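Local coordinates for alkaline phosphatase (Thermus thermophilus, PDB 7KWD), which probably hydrolyses phosphate monoesters as a homodimeric alkaline phosphatase that depends on zinc and magnesium ions, at residues Glu52-Ala57 with Arg67-Glu72; Gln58-Arg63 with Gln337-Leu342; Thr85-Ser90 with Thr108-Leu113; Cys104-Val109 with Asn474-Glu479. One frame throughout, in Å; residues are numbered along the deposited sequence.

Contact 1: residues Glu52-Ala57 with Arg67-Glu72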
loop_
_atom_site.group_PDB
_atom_site.type_symbol
_atom_site.label_atom_id
_atom_site.label_comp_id
_atom_site.label_asym_id
_atom_site.label_seq_id
_atom_site.Cartn_x
_atom_site.Cartn_y
_atom_site.Cartn_z
ATOM N N GLU A 52 2.018 4.132 -0.529
ATOM C CA GLU A 52 2.393 4.886 -1.717
ATOM C C GLU A 52 2.915 6.258 -1.320
ATOM O O GLU A 52 3.931 6.703 -1.853
ATOM C CB GLU A 52 1.228 5.019 -2.694
ATOM C CG GLU A 52 0.647 3.699 -3.179
ATOM C CD GLU A 52 1.611 2.846 -4.015
ATOM O OE1 GLU A 52 1.318 1.648 -4.176
ATOM O OE2 GLU A 52 2.652 3.359 -4.495
ATOM N N ASP A 53 2.255 6.933 -0.360
ATOM C CA ASP A 53 2.782 8.208 0.102
ATOM C C ASP A 53 4.201 8.043 0.610
ATOM O O ASP A 53 5.057 8.921 0.420
ATOM C CB ASP A 53 1.961 8.823 1.256
ATOM C CG ASP A 53 0.458 8.926 0.954
ATOM O OD1 ASP A 53 0.094 9.115 -0.222
ATOM O OD2 ASP A 53 -0.352 8.850 1.910
ATOM N N TYR A 54 4.426 6.972 1.375
ATOM C CA TYR A 54 5.732 6.762 1.958
ATOM C C TYR A 54 6.795 6.706 0.865
ATOM O O TYR A 54 7.835 7.353 0.966
ATOM C CB TYR A 54 5.765 5.483 2.791
ATOM C CG TYR A 54 7.180 5.221 3.234
ATOM C CD1 TYR A 54 7.733 5.911 4.316
ATOM C CD2 TYR A 54 7.985 4.348 2.524
ATOM C CE1 TYR A 54 9.067 5.702 4.704
ATOM C CE2 TYR A 54 9.288 4.128 2.894
ATOM C CZ TYR A 54 9.840 4.815 3.962
ATOM O OH TYR A 54 11.136 4.576 4.278
ATOM N N ALA A 55 6.541 5.917 -0.176
ATOM C CA ALA A 55 7.523 5.723 -1.233
ATOM C C ALA A 55 7.866 7.036 -1.925
ATOM O O ALA A 55 9.034 7.281 -2.257
ATOM C CB ALA A 55 6.981 4.720 -2.253
ATOM N N ILE A 56 6.851 7.883 -2.169
ATOM C CA ILE A 56 7.087 9.181 -2.815
ATOM C C ILE A 56 7.950 10.083 -1.940
ATOM O O ILE A 56 8.884 10.716 -2.427
ATOM C CB ILE A 56 5.749 9.867 -3.169
ATOM C CG1 ILE A 56 5.058 9.147 -4.327
ATOM C CG2 ILE A 56 5.985 11.321 -3.572
ATOM C CD1 ILE A 56 3.532 9.449 -4.405
ATOM N N ALA A 57 7.617 10.203 -0.651
ATOM C CA ALA A 57 8.407 11.065 0.220
ATOM C C ALA A 57 9.822 10.523 0.427
ATOM O O ALA A 57 10.793 11.289 0.520
ATOM C CB ALA A 57 7.722 11.209 1.571
ATOM N N ARG A 67 18.827 13.769 1.169
ATOM C CA ARG A 67 18.754 13.362 2.579
ATOM C C ARG A 67 17.902 12.101 2.695
ATOM O O ARG A 67 16.988 11.867 1.893
ATOM C CB ARG A 67 18.133 14.472 3.455
ATOM C CG ARG A 67 16.693 14.796 2.963
ATOM C CD ARG A 67 15.941 15.876 3.716
ATOM N NE ARG A 67 15.199 15.251 4.788
ATOM C CZ ARG A 67 13.897 15.368 4.991
ATOM N NH1 ARG A 67 13.124 16.113 4.211
ATOM N NH2 ARG A 67 13.372 14.736 6.030
ATOM N N VAL A 68 18.168 11.323 3.735
ATOM C CA VAL A 68 17.328 10.181 4.080
ATOM C C VAL A 68 16.214 10.653 5.009
ATOM O O VAL A 68 16.482 11.216 6.063
ATOM C CB VAL A 68 18.143 9.070 4.737
ATOM C CG1 VAL A 68 17.258 7.896 5.090
ATOM C CG2 VAL A 68 19.269 8.670 3.800
ATOM N N LEU A 69 14.968 10.414 4.612
ATOM C CA LEU A 69 13.813 10.707 5.435
ATOM C C LEU A 69 13.937 10.083 6.818
ATOM O O LEU A 69 14.299 8.913 6.953
ATOM C CB LEU A 69 12.594 10.148 4.693
ATOM C CG LEU A 69 11.190 10.606 5.007
ATOM C CD1 LEU A 69 10.969 12.000 4.515
ATOM C CD2 LEU A 69 10.230 9.644 4.340
ATOM N N ALA A 70 13.629 10.865 7.856
ATOM C CA ALA A 70 13.718 10.317 9.199
ATOM C C ALA A 70 12.829 9.083 9.351
ATOM O O ALA A 70 13.207 8.110 10.005
ATOM C CB ALA A 70 13.360 11.365 10.243
ATOM N N LEU A 71 11.653 9.095 8.742
ATOM C CA LEU A 71 10.772 7.938 8.842
ATOM C C LEU A 71 11.432 6.701 8.224
ATOM O O LEU A 71 11.312 5.598 8.762
ATOM C CB LEU A 71 9.424 8.245 8.177
ATOM C CG LEU A 71 8.379 7.160 8.362
ATOM C CD1 LEU A 71 8.211 6.775 9.826
ATOM C CD2 LEU A 71 7.031 7.542 7.715
ATOM N N GLU A 72 12.165 6.858 7.120
ATOM C CA GLU A 72 12.876 5.700 6.579
ATOM C C GLU A 72 13.863 5.149 7.617
ATOM O O GLU A 72 13.949 3.934 7.832
ATOM C CB GLU A 72 13.623 6.039 5.280
ATOM C CG GLU A 72 14.452 4.855 4.754
ATOM C CD GLU A 72 15.315 5.158 3.524
ATOM O OE1 GLU A 72 15.058 6.162 2.841
ATOM O OE2 GLU A 72 16.267 4.393 3.259
#

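Contact 2: residues Gln58-Arg63 with Gln337-Leu342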
loop_
_atom_site.group_PDB
_atom_site.type_symbol
_atom_site.label_atom_id
_atom_site.label_comp_id
_atom_site.label_asym_id
_atom_site.label_seq_id
_atom_site.Cartn_x
_atom_site.Cartn_y
_atom_site.Cartn_z
ATOM N N GLN A 58 9.938 9.206 0.596
ATOM C CA GLN A 58 11.247 8.564 0.706
ATOM C C GLN A 58 12.132 8.916 -0.489
ATOM O O GLN A 58 13.294 9.283 -0.326
ATOM C CB GLN A 58 11.069 7.048 0.801
ATOM C CG GLN A 58 12.366 6.257 0.937
ATOM C CD GLN A 58 12.109 4.751 0.955
ATOM O OE1 GLN A 58 12.448 4.061 1.917
ATOM N NE2 GLN A 58 11.508 4.240 -0.114
ATOM N N ALA A 59 11.568 8.818 -1.697
ATOM C CA ALA A 59 12.316 9.112 -2.907
ATOM C C ALA A 59 12.608 10.591 -3.005
ATOM O O ALA A 59 13.726 10.989 -3.350
ATOM C CB ALA A 59 11.535 8.644 -4.136
ATOM N N TYR A 60 11.619 11.426 -2.686
ATOM C CA TYR A 60 11.814 12.864 -2.819
ATOM C C TYR A 60 12.939 13.350 -1.908
ATOM O O TYR A 60 13.785 14.153 -2.309
ATOM C CB TYR A 60 10.511 13.595 -2.513
ATOM C CG TYR A 60 10.584 15.081 -2.838
ATOM C CD1 TYR A 60 11.040 15.980 -1.911
ATOM C CD2 TYR A 60 10.235 15.570 -4.104
ATOM C CE1 TYR A 60 11.145 17.324 -2.211
ATOM C CE2 TYR A 60 10.325 16.935 -4.395
ATOM C CZ TYR A 60 10.781 17.793 -3.462
ATOM O OH TYR A 60 10.900 19.144 -3.740
ATOM N N ALA A 61 12.938 12.909 -0.654
ATOM C CA ALA A 61 13.992 13.341 0.259
ATOM C C ALA A 61 15.376 12.968 -0.287
ATOM O O ALA A 61 16.303 13.790 -0.291
ATOM C CB ALA A 61 13.749 12.737 1.645
ATOM N N ARG A 62 15.534 11.732 -0.758
ATOM C CA ARG A 62 16.841 11.303 -1.240
ATOM C C ARG A 62 17.199 12.026 -2.529
ATOM O O ARG A 62 18.248 12.672 -2.625
ATOM C CB ARG A 62 16.862 9.796 -1.458
ATOM C CG ARG A 62 17.095 8.998 -0.171
ATOM C CD ARG A 62 16.636 7.515 -0.347
ATOM N NE ARG A 62 17.051 6.685 0.788
ATOM C CZ ARG A 62 18.274 6.198 0.945
ATOM N NH1 ARG A 62 19.243 6.427 0.052
ATOM N NH2 ARG A 62 18.543 5.490 2.022
ATOM N N ARG A 63 16.292 11.969 -3.517
ATOM C CA ARG A 63 16.590 12.447 -4.859
ATOM C C ARG A 63 16.629 13.969 -4.957
ATOM O O ARG A 63 17.454 14.518 -5.696
ATOM C CB ARG A 63 15.544 11.885 -5.812
ATOM C CG ARG A 63 15.792 12.202 -7.245
ATOM C CD ARG A 63 14.822 11.431 -8.109
ATOM N NE ARG A 63 14.787 11.936 -9.471
ATOM C CZ ARG A 63 15.348 11.327 -10.516
ATOM N NH1 ARG A 63 15.996 10.175 -10.374
ATOM N NH2 ARG A 63 15.232 11.865 -11.723
ATOM N N GLN A 337 10.728 10.709 -12.894
ATOM C CA GLN A 337 10.444 12.090 -13.290
ATOM C C GLN A 337 9.320 12.683 -12.458
ATOM O O GLN A 337 9.350 13.868 -12.110
ATOM C CB GLN A 337 10.079 12.145 -14.773
ATOM C CG GLN A 337 11.234 11.877 -15.722
ATOM C CD GLN A 337 12.388 12.813 -15.462
ATOM O OE1 GLN A 337 12.258 14.025 -15.601
ATOM N NE2 GLN A 337 13.511 12.255 -15.042
ATOM N N GLY A 338 8.321 11.868 -12.111
ATOM C CA GLY A 338 7.212 12.382 -11.324
ATOM C C GLY A 338 7.635 12.944 -9.985
ATOM O O GLY A 338 6.973 13.824 -9.438
ATOM N N VAL A 339 8.714 12.412 -9.420
ATOM C CA VAL A 339 9.248 12.949 -8.178
ATOM C C VAL A 339 9.853 14.318 -8.425
ATOM O O VAL A 339 9.610 15.274 -7.681
ATOM C CB VAL A 339 10.278 11.962 -7.593
ATOM C CG1 VAL A 339 11.001 12.545 -6.401
ATOM C CG2 VAL A 339 9.575 10.601 -7.204
ATOM N N ASP A 340 10.690 14.429 -9.459
ATOM C CA ASP A 340 11.245 15.732 -9.801
ATOM C C ASP A 340 10.144 16.747 -10.025
ATOM O O ASP A 340 10.240 17.892 -9.576
ATOM C CB ASP A 340 12.101 15.640 -11.051
ATOM C CG ASP A 340 13.266 14.703 -10.901
ATOM O OD1 ASP A 340 13.762 14.532 -9.762
ATOM O OD2 ASP A 340 13.678 14.147 -11.936
ATOM N N LEU A 341 9.074 16.338 -10.695
ATOM C CA LEU A 341 8.001 17.251 -11.091
ATOM C C LEU A 341 7.192 17.775 -9.906
ATOM O O LEU A 341 6.353 18.663 -10.092
ATOM C CB LEU A 341 7.084 16.524 -12.077
ATOM C CG LEU A 341 7.179 16.694 -13.590
ATOM C CD1 LEU A 341 8.354 17.536 -13.984
ATOM C CD2 LEU A 341 7.192 15.382 -14.328
ATOM N N LEU A 342 7.427 17.266 -8.697
ATOM C CA LEU A 342 6.800 17.842 -7.520
ATOM C C LEU A 342 7.541 19.058 -7.015
ATOM O O LEU A 342 6.937 19.894 -6.326
ATOM C CB LEU A 342 6.706 16.803 -6.395
ATOM C CG LEU A 342 5.848 15.580 -6.690
ATOM C CD1 LEU A 342 5.521 14.791 -5.411
ATOM C CD2 LEU A 342 4.536 15.954 -7.364
#

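Contact 3: residues Thr85-Ser90 with Thr108-Leu113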
loop_
_atom_site.group_PDB
_atom_site.type_symbol
_atom_site.label_atom_id
_atom_site.label_comp_id
_atom_site.label_asym_id
_atom_site.label_seq_id
_atom_site.Cartn_x
_atom_site.Cartn_y
_atom_site.Cartn_z
ATOM N N THR A 85 -7.323 -1.872 9.507
ATOM C CA THR A 85 -8.033 -0.643 9.831
ATOM C C THR A 85 -9.543 -0.762 9.712
ATOM O O THR A 85 -10.249 0.222 9.961
ATOM C CB THR A 85 -7.567 0.476 8.911
ATOM O OG1 THR A 85 -7.816 0.073 7.543
ATOM C CG2 THR A 85 -6.097 0.725 9.112
ATOM N N TYR A 86 -10.055 -1.908 9.295
ATOM C CA TYR A 86 -11.494 -2.025 9.116
ATOM C C TYR A 86 -12.257 -1.718 10.403
ATOM O O TYR A 86 -11.810 -1.993 11.523
ATOM C CB TYR A 86 -11.869 -3.401 8.595
ATOM C CG TYR A 86 -11.368 -4.607 9.338
ATOM C CD1 TYR A 86 -12.073 -5.142 10.408
ATOM C CD2 TYR A 86 -10.240 -5.276 8.901
ATOM C CE1 TYR A 86 -11.623 -6.300 11.055
ATOM C CE2 TYR A 86 -9.795 -6.404 9.525
ATOM C CZ TYR A 86 -10.493 -6.914 10.604
ATOM O OH TYR A 86 -10.043 -8.050 11.217
ATOM N N SER A 87 -13.424 -1.110 10.229
ATOM C CA SER A 87 -14.294 -0.788 11.354
ATOM C C SER A 87 -15.297 -1.933 11.545
ATOM O O SER A 87 -15.181 -2.993 10.918
ATOM C CB SER A 87 -14.979 0.556 11.104
ATOM O OG SER A 87 -15.709 0.503 9.902
ATOM N N LEU A 88 -16.326 -1.716 12.366
ATOM C CA LEU A 88 -17.174 -2.832 12.802
ATOM C C LEU A 88 -18.014 -3.411 11.659
ATOM O O LEU A 88 -18.215 -4.637 11.599
ATOM C CB LEU A 88 -18.064 -2.371 13.951
ATOM C CG LEU A 88 -18.982 -3.402 14.611
ATOM C CD1 LEU A 88 -18.237 -4.680 14.941
ATOM C CD2 LEU A 88 -19.566 -2.746 15.857
ATOM N N THR A 89 -18.508 -2.554 10.754
ATOM C CA THR A 89 -19.378 -2.971 9.662
ATOM C C THR A 89 -18.844 -2.631 8.271
ATOM O O THR A 89 -19.528 -2.924 7.285
ATOM C CB THR A 89 -20.780 -2.335 9.796
ATOM O OG1 THR A 89 -20.703 -0.911 9.664
ATOM C CG2 THR A 89 -21.366 -2.665 11.121
ATOM N N SER A 90 -17.631 -2.083 8.156
ATOM C CA SER A 90 -17.107 -1.679 6.859
ATOM C C SER A 90 -15.623 -1.971 6.766
ATOM O O SER A 90 -14.856 -1.573 7.648
ATOM C CB SER A 90 -17.296 -0.186 6.618
ATOM O OG SER A 90 -16.593 0.202 5.458
ATOM N N THR A 108 -15.929 0.167 16.371
ATOM C CA THR A 108 -17.173 0.931 16.395
ATOM C C THR A 108 -17.641 1.150 14.966
ATOM O O THR A 108 -16.957 0.827 13.992
ATOM C CB THR A 108 -17.007 2.279 17.111
ATOM O OG1 THR A 108 -16.048 3.083 16.405
ATOM C CG2 THR A 108 -16.505 2.042 18.510
ATOM N N VAL A 109 -18.857 1.634 14.866
ATOM C CA VAL A 109 -19.430 2.045 13.596
ATOM C C VAL A 109 -18.845 3.399 13.228
ATOM O O VAL A 109 -18.612 4.246 14.103
ATOM C CB VAL A 109 -20.954 2.092 13.726
ATOM C CG1 VAL A 109 -21.527 2.855 12.570
ATOM C CG2 VAL A 109 -21.503 0.646 13.830
ATOM N N ASN A 110 -18.599 3.608 11.931
ATOM C CA ASN A 110 -18.054 4.882 11.467
ATOM C C ASN A 110 -18.950 6.021 11.925
ATOM O O ASN A 110 -20.172 5.970 11.727
ATOM C CB ASN A 110 -17.943 4.896 9.930
ATOM C CG ASN A 110 -16.917 3.876 9.391
ATOM O OD1 ASN A 110 -16.163 3.269 10.158
ATOM N ND2 ASN A 110 -16.898 3.689 8.058
ATOM N N GLY A 111 -18.361 7.040 12.558
ATOM C CA GLY A 111 -19.153 8.230 12.841
ATOM C C GLY A 111 -19.153 8.832 14.230
ATOM O O GLY A 111 -19.048 10.057 14.377
ATOM N N GLY A 112 -19.318 8.015 15.254
ATOM C CA GLY A 112 -19.273 8.514 16.609
ATOM C C GLY A 112 -17.875 8.486 17.236
ATOM O O GLY A 112 -16.985 7.746 16.816
ATOM N N LEU A 113 -17.704 9.333 18.244
ATOM C CA LEU A 113 -16.468 9.452 19.012
ATOM C C LEU A 113 -16.621 8.713 20.331
ATOM O O LEU A 113 -17.494 9.052 21.131
ATOM C CB LEU A 113 -16.148 10.920 19.293
ATOM C CG LEU A 113 -15.858 11.778 18.068
ATOM C CD1 LEU A 113 -15.690 13.254 18.452
ATOM C CD2 LEU A 113 -14.599 11.268 17.352
HETATM O O HOH W 1 -18.648 0.700 10.565
#

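Contact 4: residues Cys104-Val109 with Asn474-Glu479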
loop_
_atom_site.group_PDB
_atom_site.type_symbol
_atom_site.label_atom_id
_atom_site.label_comp_id
_atom_site.label_asym_id
_atom_site.label_seq_id
_atom_site.Cartn_x
_atom_site.Cartn_y
_atom_site.Cartn_z
ATOM N N CYS A 104 -10.081 3.248 22.448
ATOM C CA CYS A 104 -11.021 2.467 23.227
ATOM C C CYS A 104 -10.809 0.967 23.123
ATOM O O CYS A 104 -11.276 0.256 24.002
ATOM C CB CYS A 104 -12.464 2.807 22.825
ATOM S SG CYS A 104 -12.887 4.547 23.040
ATOM N N GLY A 105 -10.069 0.482 22.123
ATOM C CA GLY A 105 -9.736 -0.925 22.008
ATOM C C GLY A 105 -10.821 -1.798 21.421
ATOM O O GLY A 105 -10.737 -3.026 21.533
ATOM N N VAL A 106 -11.837 -1.212 20.807
ATOM C CA VAL A 106 -12.958 -1.962 20.272
ATOM C C VAL A 106 -13.351 -1.341 18.939
ATOM O O VAL A 106 -13.109 -0.154 18.686
ATOM C CB VAL A 106 -14.188 -1.993 21.224
ATOM C CG1 VAL A 106 -13.867 -2.634 22.523
ATOM C CG2 VAL A 106 -14.726 -0.610 21.454
ATOM N N LYS A 107 -13.947 -2.156 18.086
ATOM C CA LYS A 107 -14.451 -1.687 16.805
ATOM C C LYS A 107 -15.761 -0.969 17.041
ATOM O O LYS A 107 -16.596 -1.426 17.836
ATOM C CB LYS A 107 -14.682 -2.843 15.843
ATOM C CG LYS A 107 -13.487 -3.767 15.678
ATOM C CD LYS A 107 -12.543 -3.210 14.632
ATOM C CE LYS A 107 -11.565 -4.243 14.095
ATOM N NZ LYS A 107 -10.463 -3.587 13.300
ATOM N N THR A 108 -15.929 0.167 16.371
ATOM C CA THR A 108 -17.173 0.931 16.395
ATOM C C THR A 108 -17.641 1.150 14.966
ATOM O O THR A 108 -16.957 0.827 13.992
ATOM C CB THR A 108 -17.007 2.279 17.111
ATOM O OG1 THR A 108 -16.048 3.083 16.405
ATOM C CG2 THR A 108 -16.505 2.042 18.510
ATOM N N VAL A 109 -18.857 1.634 14.866
ATOM C CA VAL A 109 -19.430 2.045 13.596
ATOM C C VAL A 109 -18.845 3.399 13.228
ATOM O O VAL A 109 -18.612 4.246 14.103
ATOM C CB VAL A 109 -20.954 2.092 13.726
ATOM C CG1 VAL A 109 -21.527 2.855 12.570
ATOM C CG2 VAL A 109 -21.503 0.646 13.830
ATOM N N ASN A 474 -13.453 -1.786 27.474
ATOM C CA ASN A 474 -14.629 -1.100 26.983
ATOM C C ASN A 474 -15.561 -2.159 26.415
ATOM O O ASN A 474 -15.102 -3.191 25.915
ATOM C CB ASN A 474 -14.284 -0.075 25.890
ATOM C CG ASN A 474 -13.917 1.295 26.462
ATOM O OD1 ASN A 474 -14.665 1.885 27.219
ATOM N ND2 ASN A 474 -12.748 1.803 26.077
ATOM N N PRO A 475 -16.857 -1.920 26.448
ATOM C CA PRO A 475 -17.772 -2.916 25.890
ATOM C C PRO A 475 -17.657 -3.056 24.383
ATOM O O PRO A 475 -17.264 -2.135 23.655
ATOM C CB PRO A 475 -19.162 -2.400 26.300
ATOM C CG PRO A 475 -18.963 -0.895 26.521
ATOM C CD PRO A 475 -17.551 -0.776 27.056
ATOM N N VAL A 476 -18.040 -4.230 23.935
ATOM C CA VAL A 476 -17.988 -4.667 22.555
ATOM C C VAL A 476 -19.392 -4.720 21.980
ATOM O O VAL A 476 -20.373 -4.908 22.698
ATOM C CB VAL A 476 -17.308 -6.051 22.539
ATOM C CG1 VAL A 476 -17.533 -6.746 21.215
ATOM C CG2 VAL A 476 -15.797 -5.927 22.874
ATOM N N MET A 477 -19.478 -4.548 20.664
ATOM C CA MET A 477 -20.688 -4.757 19.875
ATOM C C MET A 477 -20.278 -5.635 18.705
ATOM O O MET A 477 -19.190 -5.459 18.146
ATOM C CB MET A 477 -21.296 -3.417 19.383
ATOM C CG MET A 477 -22.377 -3.490 18.281
ATOM S SD MET A 477 -23.119 -1.859 17.854
ATOM C CE MET A 477 -23.494 -1.218 19.489
ATOM N N SER A 478 -21.137 -6.588 18.352
ATOM C CA SER A 478 -20.874 -7.470 17.227
ATOM C C SER A 478 -21.263 -6.775 15.932
ATOM O O SER A 478 -22.048 -5.821 15.912
ATOM C CB SER A 478 -21.663 -8.772 17.353
ATOM O OG SER A 478 -23.022 -8.547 17.029
ATOM N N GLU A 479 -20.680 -7.264 14.838
ATOM C CA GLU A 479 -21.003 -6.720 13.529
ATOM C C GLU A 479 -22.494 -6.837 13.240
ATOM O O GLU A 479 -23.122 -5.893 12.722
ATOM C CB GLU A 479 -20.188 -7.457 12.467
ATOM C CG GLU A 479 -20.474 -6.994 11.044
ATOM C CD GLU A 479 -19.588 -7.709 10.019
ATOM O OE1 GLU A 479 -18.846 -8.626 10.423
ATOM O OE2 GLU A 479 -19.659 -7.368 8.820
HETATM O O HOH W 2 -16.919 -3.754 19.358
#

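Contact 1: residues Glu52-Ala57 with Arg67-Glu72
Ala57 CA and Leu69 CA come to 7.5 Å where the chain, leaving helix 51-65, turns back and starts helix 70-75; farther along, Tyr54 CA and Glu72 CA stand 8.6 Å apart. Leu69 is the N-cap residue, so the second helix begins right at the contact. Two consecutive helices joined by a short loop thus pack through an apolar contact, on the side of the subunit that meets the second chain. Leu69 reaches out with one branch, CD2, which lies 4.1 Å from Ala57 CB and also meets the Tyr54 ring obliquely. Leu71 comes to the rim of that ring instead, its CD2 3.8 Å from Tyr54 CD1 and near the ring plane. With CG anti to the backbone N, chi1 173° swings the Tyr54 ring toward the first turn of helix 70-75, where OH comes within 3.1 Å of Glu72 CB. That hydroxyl is hydrogen-bonded to Gln58 OE1, one turn on in its own helix. The extended Glu72 chain crosses the hydroxyl end of Tyr54 at about a right angle, taking its carboxylate to a salt bridge with Arg62 and a bond from the backbone N of Ala27 of the second subunit. Helix 283-306 packs on Ala57 and Leu69, its Asp294 accepting bonds from Ala70 N and Leu71 N, and strand 310-325 touches the Ile56 flank of helix 51-65.

Contact 2: residues Gln58-Arg63 with Gln337-Leu342
Arg63 holds Asp340 side-on through two bonds, NE to OD1 and NH2 to OD2, both 2.8 Å long and nearly straight, with N-H...O angles of 167° and 173°. Both carboxylate oxygens are met on their syn sides and lie in the guanidinium plane, but the nitrogens are tilted out of the carboxylate plane, the two planes being 26° apart. Two bonds to two separate oxygens fix the rotation of both groups. A chain extended from CG to NE, with CG anti to the backbone N, lets Arg63 span the gap from helix 51-65. Asp340 OD1 has a second cationic partner in Arg64 NE, and the two arginines probably favour the charged carboxylate.

Next to the salt bridge Val339 divides its branches: CG2 sits 4.1 Å from Ala59 CB, while CG1 packs 3.9 Å from Tyr60 CD2. The Tyr60 ring presents its edge to Val339 O, with CD2 at 3.6 Å from that oxygen. Leu342 continues this surface, its CB approaching Tyr60 CE2 obliquely at 4.1 Å. The CA atoms of Tyr60 and Val339 are only 5.9 Å apart, a close approach of the two backbones.

Farther out, Leu287 of helix 283-306 lies against both Tyr60 and Leu342, and Leu291 against Tyr60. Tyr91 of the second subunit touches Ala59 and Arg63 at the dimer interface. The short helix 337-340 is seated against helix 51-65 through Val339 and Asp340, and Leu342, just after it, also rests on Ile56.

Contact 3: residues Thr85-Ser90 with Thr108-Leu113
The carboxamide of Asn110 meets Ser87 through its oxygen: Ser87 OG is 2.8 Å from Asn110 OD1, and Ser87 CB crowds the same oxygen at 3.1 Å. At the nitrogen end, ND2 is hydrogen-bonded to Ser331 O of the second subunit, with a weak bond to Val92 O of its own chain. Ala97 of its own chain and Leu333 of the second subunit also pack on this side chain. The other flat group is the Thr108 carbonyl, approached from above its plane: Leu88 N donates to Thr108 O at 3.1 Å, 41° out of the plane, and the C=O...N angle is 138°.

Ser87 OG stands between its own backbone N and carbonyl carbon (chi1 58°), which also brings it to 3.2 Å from Ser90 O. Ser90 O accepts a bond from the backbone N of Ser87 as well, tying the ends of this loop segment. In the alkaline phosphatase fold these loops precede and follow helix 95-104, which starts at Ser95, the predicted phosphoserine nucleophile. The Asn110 side chain is about 9 Å from that of Ser95 and about 7 Å from that of the zinc ligand His433, hence near the metal site without belonging to it.

A water ties the loops again. It donates to Ser87 OG, accepts from Asn110 N, and lies 2.8 Å from Thr89 OG1. Outside the polar cluster, Leu88 CD2 approaches Val109 CG2 at 4.4 Å. Ala482 of helix 479-487 touches Leu88, Thr89 and Val109, while Leu333 of the second subunit packs on the last two.

Contact 4: residues Cys104-Val109 with Asn474-Glu479
Cys104 closes helix 95-104, and its carbonyl is taken by Asn474 in a loop-to-loop packing where two chains run side by side in the same direction, extended over Val106-Val109 and Asn474-Ser478. Asn474 ND2 donates to Cys104 O at 3.0 Å, nearly straight (N-H...O angle 170°), in the carbonyl plane and on a lone pair. The acceptor also lies in the Asn474 amide plane, so both flat groups are used edge-on. The same nitrogen is 3.4 Å from Cys104 CB. Asn474 OD1 accepts from Lys123 N, so the rotation of the amide is fixed from both ends.

Gly105 follows with positive phi, 80°, and ends the helix, turning the chain toward Val106. Val106 is the apolar centre of the contact. Its CG1, anti to the carbonyl carbon at chi1 -61°, enters among the backbone oxygens, 3.6 Å from Pro475 O and 3.7 Å from Asn474 O, and meets Val476 CG2 at 3.8 Å.

Lys107 leads its amine away to a salt bridge with Asp456, and makes a cation-pi contact with the Tyr86 ring. Its backbone serves the pairing through water: Lys107 O takes a bond of 2.8 Å from a water that accepts from Met477 N at 3.0 Å. On the partner chain, helix 479-487 begins in the manner of a capping box: Ser478 OG caps a backbone N just beyond Glu479, and Ser478 N donates to Glu481 OE1.

Contacts 1 and 2 use successive turns of helix 51-65, their centres 10 Å apart, and are joined by a probable hydrogen bond from Arg67 N to Ala61 O, 2.9 Å long. Contacts 3 and 4 form the other pair, with centres about 8 Å apart; they share Thr108 and Val109 and touch directly, Leu88 packing against Met477 and Glu479. Contacts 2 and 4, about 41 Å apart between centres, lie on opposite sides of the chain's centre. All four touch the second subunit. Contact 3 is near the metal site, the Asn110 side chain lying about 10 Å from a zinc ion and about 13 Å from the magnesium ion; contacts 1, 2 and 4 are structural packing away from it.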